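Local coordinates for protein virC2 (Agrobacterium tumefaciens, PDB 2RH3) that enhances T-DNA transfer and virulence, probably by binding DNA through its C-terminal ribbon-helix-helix fold, the part of the protein described here, at residues 41-46 against 73-78; 54-59 against 86-91; 15-20 against 114-119. All blocks are in the same frame, centred on the assembly; numbering follows the deposited sequence.

The chain begins with strand 2-7, which pairs antiparallel with strand 71-76 to form the ribbon. Helix 16-21 opens interaction 3, which closes only at 114-119, near the C terminus. Interactions 1 and 2 nest inside that long loop. They cross each other, since their segments come in the order 41-46, 54-59, 73-78, 86-91. Interaction 1 ties helix 27-47 to the end of strand 71-76. Interaction 2 ties the loop after helix 27-47 to the end of helix 79-89. Interaction 3 joins helix 16-21 to helix 97-118. Neighbouring contacts also touch: F42 meets F89, M45 meets A54, and P55 meets A114.

Interaction 1: residues 41-46 against 73-78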
loop_
_atom_site.group_PDB
_atom_site.type_symbol
_atom_site.label_atom_id
_atom_site.label_comp_id
_atom_site.label_asym_id
_atom_site.label_seq_id
_atom_site.Cartn_x
_atom_site.Cartn_y
_atom_site.Cartn_z
ATOM N N ASP A 41 3.535 -3.106 -9.186
ATOM C CA ASP A 41 2.272 -3.358 -9.884
ATOM C C ASP A 41 1.496 -2.048 -10.059
ATOM O O ASP A 41 0.956 -1.778 -11.138
ATOM C CB ASP A 41 1.400 -4.369 -9.108
ATOM C CG ASP A 41 2.036 -5.764 -8.989
ATOM O OD1 ASP A 41 2.935 -6.109 -9.783
ATOM O OD2 ASP A 41 1.619 -6.529 -8.081
ATOM N N PHE A 42 1.483 -1.235 -9.003
ATOM C CA PHE A 42 0.675 -0.003 -8.946
ATOM C C PHE A 42 1.178 1.069 -9.902
ATOM O O PHE A 42 0.372 1.795 -10.482
ATOM C CB PHE A 42 0.610 0.549 -7.520
ATOM C CG PHE A 42 -0.639 1.344 -7.230
ATOM C CD1 PHE A 42 -1.890 0.728 -7.243
ATOM C CD2 PHE A 42 -0.561 2.698 -6.930
ATOM C CE1 PHE A 42 -3.056 1.454 -6.965
ATOM C CE2 PHE A 42 -1.712 3.439 -6.657
ATOM C CZ PHE A 42 -2.964 2.809 -6.669
ATOM N N GLU A 43 2.502 1.151 -10.059
ATOM C CA GLU A 43 3.149 2.093 -10.994
ATOM C C GLU A 43 2.589 1.955 -12.395
ATOM O O GLU A 43 2.348 2.962 -13.082
ATOM C CB GLU A 43 4.651 1.825 -11.073
ATOM C CG GLU A 43 5.520 2.643 -10.155
ATOM C CD GLU A 43 6.996 2.435 -10.451
ATOM O OE1 GLU A 43 7.465 1.276 -10.390
ATOM O OE2 GLU A 43 7.689 3.430 -10.746
ATOM N N ASN A 44 2.407 0.706 -12.828
ATOM C CA ASN A 44 1.881 0.425 -14.159
ATOM C C ASN A 44 0.414 0.821 -14.300
ATOM O O ASN A 44 -0.053 1.110 -15.405
ATOM C CB ASN A 44 2.100 -1.046 -14.537
ATOM C CG ASN A 44 3.576 -1.425 -14.603
ATOM O OD1 ASN A 44 4.437 -0.600 -14.923
ATOM N ND2 ASN A 44 3.872 -2.682 -14.303
ATOM N N MET A 45 -0.294 0.857 -13.171
ATOM C CA MET A 45 -1.692 1.307 -13.115
ATOM C C MET A 45 -1.816 2.831 -13.058
ATOM O O MET A 45 -2.843 3.390 -13.448
ATOM C CB MET A 45 -2.402 0.698 -11.905
ATOM C CG MET A 45 -2.516 -0.812 -11.969
ATOM S SD MET A 45 -2.959 -1.563 -10.403
ATOM C CE MET A 45 -4.526 -0.788 -10.060
ATOM N N LEU A 46 -0.780 3.492 -12.546
ATOM C CA LEU A 46 -0.734 4.946 -12.537
ATOM C C LEU A 46 -0.603 5.433 -13.966
ATOM O O LEU A 46 -1.284 6.375 -14.382
ATOM C CB LEU A 46 0.433 5.450 -11.689
ATOM C CG LEU A 46 0.283 5.228 -10.179
ATOM C CD1 LEU A 46 1.586 5.513 -9.445
ATOM C CD2 LEU A 46 -0.850 6.070 -9.602
ATOM N N THR A 73 8.727 3.694 4.656
ATOM C CA THR A 73 9.621 3.364 3.554
ATOM C C THR A 73 9.676 4.498 2.535
ATOM O O THR A 73 8.882 5.440 2.609
ATOM C CB THR A 73 9.205 2.024 2.868
ATOM O OG1 THR A 73 10.310 1.483 2.136
ATOM C CG2 THR A 73 8.015 2.208 1.930
ATOM N N SER A 74 10.628 4.415 1.608
ATOM C CA SER A 74 10.658 5.306 0.446
ATOM C C SER A 74 10.899 4.527 -0.852
ATOM O O SER A 74 11.338 3.374 -0.822
ATOM C CB SER A 74 11.670 6.449 0.629
ATOM O OG SER A 74 13.015 6.015 0.546
ATOM N N ARG A 75 10.587 5.158 -1.985
ATOM C CA ARG A 75 10.755 4.547 -3.306
ATOM C C ARG A 75 10.766 5.636 -4.374
ATOM O O ARG A 75 10.083 6.655 -4.240
ATOM C CB ARG A 75 9.634 3.538 -3.594
ATOM C CG ARG A 75 9.916 2.584 -4.756
ATOM C CD ARG A 75 8.795 1.573 -4.918
ATOM N NE ARG A 75 8.979 0.693 -6.074
ATOM C CZ ARG A 75 8.555 0.969 -7.305
ATOM N NH1 ARG A 75 8.766 0.103 -8.287
ATOM N NH2 ARG A 75 7.932 2.112 -7.564
ATOM N N MET A 76 11.553 5.413 -5.426
ATOM C CA MET A 76 11.633 6.336 -6.557
ATOM C C MET A 76 10.500 6.081 -7.536
ATOM O O MET A 76 10.255 4.938 -7.933
ATOM C CB MET A 76 12.973 6.189 -7.293
ATOM C CG MET A 76 14.210 6.298 -6.413
ATOM S SD MET A 76 14.418 7.939 -5.706
ATOM C CE MET A 76 16.043 7.779 -4.958
ATOM N N PHE A 77 9.810 7.154 -7.915
ATOM C CA PHE A 77 8.766 7.095 -8.933
ATOM C C PHE A 77 9.063 8.124 -10.018
ATOM O O PHE A 77 9.545 9.218 -9.714
ATOM C CB PHE A 77 7.396 7.419 -8.337
ATOM C CG PHE A 77 6.888 6.405 -7.353
ATOM C CD1 PHE A 77 6.121 5.324 -7.779
ATOM C CD2 PHE A 77 7.138 6.553 -5.993
ATOM C CE1 PHE A 77 5.631 4.392 -6.865
ATOM C CE2 PHE A 77 6.654 5.625 -5.072
ATOM C CZ PHE A 77 5.903 4.544 -5.510
ATOM N N PRO A 78 8.765 7.789 -11.286
ATOM C CA PRO A 78 8.784 8.838 -12.314
ATOM C C PRO A 78 7.816 9.967 -11.940
ATOM O O PRO A 78 6.722 9.696 -11.431
ATOM C CB PRO A 78 8.303 8.113 -13.576
ATOM C CG PRO A 78 8.571 6.661 -13.319
ATOM C CD PRO A 78 8.423 6.465 -11.840
#
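Helix 27-47 passes the end of strand 71-76 where E43 faces F77, and the CA atoms of E43 and F77 lie 7.8 Å apart. This is a helix-to-ribbon contact of the ribbon-helix-helix fold. Its centre is a salt bridge at the surface between E43 and R75. R75 NH1 donates to E43 OE1 at 2.7 Å, with an N-H...O angle of 152°. E43 OE1 and CD lie at the guanidinium edge, close to its plane. The approach to OE1 is less regular, because NH1 comes from 52° out of the carboxylate plane. The carboxylate and guanidinium planes stand almost perpendicular. R75 NH2 also lies 3.0 Å from E43 OE1. R75 carries its CG anti to the backbone N (chi1 -164°), and its extended chain spans the gap from the strand to the helix. The aliphatic part of E43 meets F77, with CG of E43 3.6 Å from CD1 at the edge of the F77 ring. F77 is buried, and its side chain also touches V3 of the paired strand and I82 of helix 79-89. One turn on from E43, L46 packs on L81 and A85 of that same helix. P78 is the N-cap residue of helix 79-89. Its ring crosses the end of E43 at about a right angle, placing P78 CD 3.3 Å from E43 OE2.

Interaction 2: residues 54-59 against 86-91; sequences APKSYP and RNHFDP
K56 reaches from an irregular loop to H88 and F89 at the end of helix 79-89. Along the loop, A54 comes first. Its carbonyl oxygen takes a weak hydrogen bond from K56 NZ, with A54 O and K56 NZ 3.4 Å apart. P55 follows and packs on A114 of helix 97-118. K56 then makes the contact. Its chain bends at chi2 (-90°) and again at chi4 (-79°), which brings NZ to the edge of the H88 ring. There K56 NZ gives a weak hydrogen bond to H88 NE2 at 3.0 Å, near the imidazole plane. K56 CE is almost as close to H88 NE2, 3.1 Å away, so the ring nitrogen meets the end of the lysine side-on, which suits a weak bond. The nearby amine would probably disfavour a proton on NE2. Nearer the backbone on the same side chain, K56 CD lies 3.8 Å from F89 CE1, at the ring edge. The two rings also meet: H88 CD2 sits 3.7 Å above the plane of the F89 ring, over its centre. H88 further meets F51, with the rings nearly perpendicular. Beyond K56, Y58 packs edge-to-face with F113. Ribbon-helix-helix folds are commonly built from two chains. Here both ribbon strands belong to one chain, and this loop helps connect them.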
loop_
_atom_site.group_PDB
_atom_site.type_symbol
_atom_site.label_atom_id
_atom_site.label_comp_id
_atom_site.label_asym_id
_atom_site.label_seq_id
_atom_site.Cartn_x
_atom_site.Cartn_y
_atom_site.Cartn_z
ATOM N N ALA A 54 -9.280 1.197 -8.377
ATOM C CA ALA A 54 -8.789 0.223 -7.433
ATOM C C ALA A 54 -9.196 0.573 -5.989
ATOM O O ALA A 54 -9.419 1.748 -5.670
ATOM C CB ALA A 54 -7.285 0.098 -7.573
ATOM N N PRO A 55 -9.321 -0.450 -5.117
ATOM C CA PRO A 55 -9.647 -0.253 -3.694
ATOM C C PRO A 55 -8.692 0.721 -3.005
ATOM O O PRO A 55 -7.517 0.787 -3.365
ATOM C CB PRO A 55 -9.465 -1.650 -3.095
ATOM C CG PRO A 55 -9.614 -2.587 -4.218
ATOM C CD PRO A 55 -9.153 -1.879 -5.454
ATOM N N LYS A 56 -9.190 1.458 -2.019
ATOM C CA LYS A 56 -8.416 2.525 -1.380
ATOM C C LYS A 56 -7.755 2.078 -0.071
ATOM O O LYS A 56 -6.679 2.560 0.287
ATOM C CB LYS A 56 -9.304 3.758 -1.131
ATOM C CG LYS A 56 -9.754 4.470 -2.401
ATOM C CD LYS A 56 -8.761 5.542 -2.819
ATOM C CE LYS A 56 -9.018 6.001 -4.238
ATOM N NZ LYS A 56 -8.480 5.032 -5.232
ATOM N N SER A 57 -8.404 1.152 0.625
ATOM C CA SER A 57 -7.920 0.673 1.923
ATOM C C SER A 57 -8.338 -0.769 2.204
ATOM O O SER A 57 -9.008 -1.411 1.393
ATOM C CB SER A 57 -8.416 1.592 3.048
ATOM O OG SER A 57 -9.830 1.679 3.019
ATOM N N TYR A 58 -7.951 -1.256 3.382
ATOM C CA TYR A 58 -8.166 -2.643 3.779
ATOM C C TYR A 58 -8.337 -2.719 5.294
ATOM O O TYR A 58 -7.931 -1.787 6.007
ATOM C CB TYR A 58 -6.978 -3.522 3.351
ATOM C CG TYR A 58 -5.633 -2.942 3.738
ATOM C CD1 TYR A 58 -5.058 -3.230 4.991
ATOM C CD2 TYR A 58 -4.948 -2.090 2.871
ATOM C CE1 TYR A 58 -3.845 -2.684 5.358
ATOM C CE2 TYR A 58 -3.737 -1.518 3.232
ATOM C CZ TYR A 58 -3.171 -1.847 4.473
ATOM O OH TYR A 58 -1.960 -1.302 4.833
ATOM N N PRO A 59 -8.942 -3.811 5.792
ATOM C CA PRO A 59 -9.131 -3.952 7.246
ATOM C C PRO A 59 -7.800 -4.045 8.004
ATOM O O PRO A 59 -6.880 -4.745 7.570
ATOM C CB PRO A 59 -9.894 -5.272 7.373
ATOM C CG PRO A 59 -10.532 -5.476 6.053
ATOM C CD PRO A 59 -9.506 -4.971 5.077
ATOM N N ARG A 86 -0.976 12.180 -7.375
ATOM C CA ARG A 86 -1.358 13.384 -6.624
ATOM C C ARG A 86 -2.676 13.996 -7.086
ATOM O O ARG A 86 -3.478 14.442 -6.268
ATOM C CB ARG A 86 -0.245 14.436 -6.661
ATOM C CG ARG A 86 0.746 14.285 -5.523
ATOM C CD ARG A 86 1.492 15.570 -5.248
ATOM N NE ARG A 86 1.773 15.722 -3.815
ATOM C CZ ARG A 86 2.830 15.219 -3.184
ATOM N NH1 ARG A 86 3.742 14.510 -3.842
ATOM N NH2 ARG A 86 2.977 15.427 -1.882
ATOM N N ASN A 87 -2.903 14.016 -8.396
ATOM C CA ASN A 87 -4.155 14.536 -8.944
ATOM C C ASN A 87 -5.371 13.820 -8.360
ATOM O O ASN A 87 -6.436 14.415 -8.194
ATOM C CB ASN A 87 -4.178 14.396 -10.467
ATOM C CG ASN A 87 -3.280 15.392 -11.176
ATOM O OD1 ASN A 87 -2.960 15.207 -12.355
ATOM N ND2 ASN A 87 -2.895 16.462 -10.488
ATOM N N HIS A 88 -5.192 12.538 -8.048
ATOM C CA HIS A 88 -6.268 11.692 -7.565
ATOM C C HIS A 88 -6.364 11.623 -6.047
ATOM O O HIS A 88 -7.448 11.784 -5.487
ATOM C CB HIS A 88 -6.114 10.281 -8.139
ATOM C CG HIS A 88 -7.128 9.310 -7.630
ATOM N ND1 HIS A 88 -8.458 9.372 -7.985
ATOM C CD2 HIS A 88 -7.006 8.243 -6.808
ATOM C CE1 HIS A 88 -9.113 8.386 -7.398
ATOM N NE2 HIS A 88 -8.255 7.689 -6.674
ATOM N N PHE A 89 -5.233 11.386 -5.392
ATOM C CA PHE A 89 -5.185 11.232 -3.939
ATOM C C PHE A 89 -5.122 12.559 -3.193
ATOM O O PHE A 89 -5.410 12.604 -2.002
ATOM C CB PHE A 89 -4.014 10.343 -3.522
ATOM C CG PHE A 89 -4.175 8.899 -3.942
ATOM C CD1 PHE A 89 -5.169 8.103 -3.378
ATOM C CD2 PHE A 89 -3.348 8.354 -4.911
ATOM C CE1 PHE A 89 -5.322 6.768 -3.778
ATOM C CE2 PHE A 89 -3.490 7.029 -5.315
ATOM C CZ PHE A 89 -4.479 6.241 -4.758
ATOM N N ASP A 90 -4.765 13.619 -3.918
ATOM C CA ASP A 90 -4.607 14.974 -3.362
ATOM C C ASP A 90 -5.248 15.991 -4.317
ATOM O O ASP A 90 -4.585 16.929 -4.776
ATOM C CB ASP A 90 -3.112 15.260 -3.156
ATOM C CG ASP A 90 -2.849 16.553 -2.397
ATOM O OD1 ASP A 90 -3.768 17.061 -1.715
ATOM O OD2 ASP A 90 -1.709 17.062 -2.478
ATOM N N PRO A 91 -6.553 15.813 -4.621
ATOM C CA PRO A 91 -7.198 16.550 -5.704
ATOM C C PRO A 91 -7.221 18.079 -5.520
ATOM O O PRO A 91 -7.379 18.820 -6.498
ATOM C CB PRO A 91 -8.630 15.998 -5.695
ATOM C CG PRO A 91 -8.826 15.447 -4.345
ATOM C CD PRO A 91 -7.500 14.902 -3.946
#

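Interaction 3: residues 15-20 against 114-119; sequences SKIYDN and AREKAT
E116 of helix 97-118 points its carboxylate at S15 and I17, at the start of helix 16-21. It holds the N-terminal end of that short helix within the ribbon-helix-helix domain. S15 OG donates to E116 OE1 at 2.6 Å, and OE1 receives it on its syn lone pair. I17 N donates to E116 OE2 at 3.0 Å and 160°, also on the syn side but somewhat out of the carboxylate plane. Each oxygen therefore has its own donor, which fixes the rotation of the group. The carboxylate is buried, and the helix N terminus would probably favour its negative charge. The I17 side chain crosses that of E116 at a slant, with I17 CG1 3.3 Å from E116 OE2. S15 is itself the N-cap residue. Its OG, anti to the backbone N (chi1 174°), accepts from Y18 N at 3.0 Å while donating to E116. Further out, S15 packs on F113, and I17 lies on F112 and on I34 of helix 27-47. Y18 leads away from E116 and packs on P27, S30 and I34. T119 is the first residue past the end of helix 97-118, and its OG1 donates back to R115 O at 2.8 Å.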
loop_
_atom_site.group_PDB
_atom_site.type_symbol
_atom_site.label_atom_id
_atom_site.label_comp_id
_atom_site.label_asym_id
_atom_site.label_seq_id
_atom_site.Cartn_x
_atom_site.Cartn_y
_atom_site.Cartn_z
ATOM N N SER A 15 -4.942 -11.131 4.109
ATOM C CA SER A 15 -3.889 -11.519 3.176
ATOM C C SER A 15 -3.241 -12.831 3.601
ATOM O O SER A 15 -2.533 -12.891 4.621
ATOM C CB SER A 15 -2.809 -10.430 3.130
ATOM O OG SER A 15 -1.730 -10.869 2.320
ATOM N N LYS A 16 -3.460 -13.889 2.823
ATOM C CA LYS A 16 -2.776 -15.152 3.094
ATOM C C LYS A 16 -1.266 -14.990 2.955
ATOM O O LYS A 16 -0.498 -15.585 3.714
ATOM C CB LYS A 16 -3.275 -16.272 2.186
ATOM C CG LYS A 16 -4.705 -16.716 2.477
ATOM C CD LYS A 16 -5.131 -17.778 1.473
ATOM C CE LYS A 16 -6.629 -18.046 1.529
ATOM N NZ LYS A 16 -7.015 -19.048 0.503
ATOM N N ILE A 17 -0.843 -14.158 1.998
ATOM C CA ILE A 17 0.593 -13.910 1.821
ATOM C C ILE A 17 1.206 -13.280 3.065
ATOM O O ILE A 17 2.244 -13.743 3.567
ATOM C CB ILE A 17 0.888 -13.078 0.544
ATOM C CG1 ILE A 17 0.685 -13.962 -0.692
ATOM C CG2 ILE A 17 2.334 -12.559 0.562
ATOM C CD1 ILE A 17 0.672 -13.203 -2.022
ATOM N N TYR A 18 0.564 -12.242 3.586
ATOM C CA TYR A 18 1.095 -11.550 4.754
ATOM C C TYR A 18 1.093 -12.491 5.967
ATOM O O TYR A 18 2.103 -12.599 6.691
ATOM C CB TYR A 18 0.256 -10.295 5.061
ATOM C CG TYR A 18 0.718 -9.613 6.319
ATOM C CD1 TYR A 18 1.874 -8.825 6.316
ATOM C CD2 TYR A 18 0.017 -9.775 7.523
ATOM C CE1 TYR A 18 2.324 -8.218 7.482
ATOM C CE2 TYR A 18 0.456 -9.155 8.686
ATOM C CZ TYR A 18 1.611 -8.391 8.655
ATOM O OH TYR A 18 2.078 -7.812 9.814
ATOM N N ASP A 19 -0.031 -13.172 6.175
ATOM C CA ASP A 19 -0.143 -14.090 7.314
ATOM C C ASP A 19 0.930 -15.184 7.293
ATOM O O ASP A 19 1.405 -15.599 8.342
ATOM C CB ASP A 19 -1.536 -14.732 7.355
ATOM C CG ASP A 19 -2.661 -13.734 7.666
ATOM O OD1 ASP A 19 -2.409 -12.553 8.002
ATOM O OD2 ASP A 19 -3.833 -14.161 7.570
ATOM N N ASN A 20 1.309 -15.670 6.113
ATOM C CA ASN A 20 2.379 -16.643 6.014
ATOM C C ASN A 20 3.765 -16.017 6.220
ATOM O O ASN A 20 4.659 -16.645 6.818
ATOM C CB ASN A 20 2.312 -17.344 4.657
ATOM C CG ASN A 20 3.300 -18.474 4.546
ATOM O OD1 ASN A 20 3.286 -19.423 5.345
ATOM N ND2 ASN A 20 4.192 -18.372 3.569
ATOM N N ALA A 114 -6.657 -7.249 -2.733
ATOM C CA ALA A 114 -7.877 -7.565 -3.494
ATOM C C ALA A 114 -7.577 -8.563 -4.614
ATOM O O ALA A 114 -8.394 -9.444 -4.918
ATOM C CB ALA A 114 -8.521 -6.292 -4.054
ATOM N N ARG A 115 -6.390 -8.430 -5.209
ATOM C CA ARG A 115 -5.960 -9.322 -6.291
ATOM C C ARG A 115 -5.764 -10.725 -5.725
ATOM O O ARG A 115 -6.184 -11.709 -6.333
ATOM C CB ARG A 115 -4.674 -8.805 -6.943
ATOM C CG ARG A 115 -4.305 -9.537 -8.256
ATOM C CD ARG A 115 -3.032 -8.951 -8.907
ATOM N NE ARG A 115 -3.093 -7.501 -9.134
ATOM C CZ ARG A 115 -3.690 -6.904 -10.173
ATOM N NH1 ARG A 115 -4.303 -7.617 -11.115
ATOM N NH2 ARG A 115 -3.672 -5.582 -10.269
ATOM N N GLU A 116 -5.148 -10.803 -4.546
ATOM C CA GLU A 116 -5.014 -12.075 -3.826
ATOM C C GLU A 116 -6.367 -12.759 -3.647
ATOM O O GLU A 116 -6.536 -13.921 -3.983
ATOM C CB GLU A 116 -4.448 -11.839 -2.435
ATOM C CG GLU A 116 -2.976 -11.959 -2.284
ATOM C CD GLU A 116 -2.590 -12.005 -0.807
ATOM O OE1 GLU A 116 -2.429 -10.924 -0.217
ATOM O OE2 GLU A 116 -2.454 -13.123 -0.251
ATOM N N LYS A 117 -7.326 -12.019 -3.105
ATOM C CA LYS A 117 -8.659 -12.541 -2.821
ATOM C C LYS A 117 -9.339 -13.034 -4.102
ATOM O O LYS A 117 -9.882 -14.138 -4.135
ATOM C CB LYS A 117 -9.496 -11.463 -2.132
ATOM C CG LYS A 117 -10.780 -11.964 -1.497
ATOM C CD LYS A 117 -11.502 -10.831 -0.780
ATOM C CE LYS A 117 -12.766 -11.305 -0.065
ATOM N NZ LYS A 117 -13.946 -11.407 -0.968
ATOM N N ALA A 118 -9.272 -12.218 -5.154
ATOM C CA ALA A 118 -9.899 -12.512 -6.449
ATOM C C ALA A 118 -9.276 -13.699 -7.187
ATOM O O ALA A 118 -9.919 -14.305 -8.047
ATOM C CB ALA A 118 -9.866 -11.270 -7.329
ATOM N N THR A 119 -8.030 -14.034 -6.862
ATOM C CA THR A 119 -7.337 -15.138 -7.534
ATOM C C THR A 119 -7.167 -16.361 -6.625
ATOM O O THR A 119 -6.406 -17.272 -6.947
ATOM C CB THR A 119 -5.946 -14.714 -8.067
ATOM O OG1 THR A 119 -5.139 -14.232 -6.982
ATOM C CG2 THR A 119 -6.055 -13.637 -9.134
#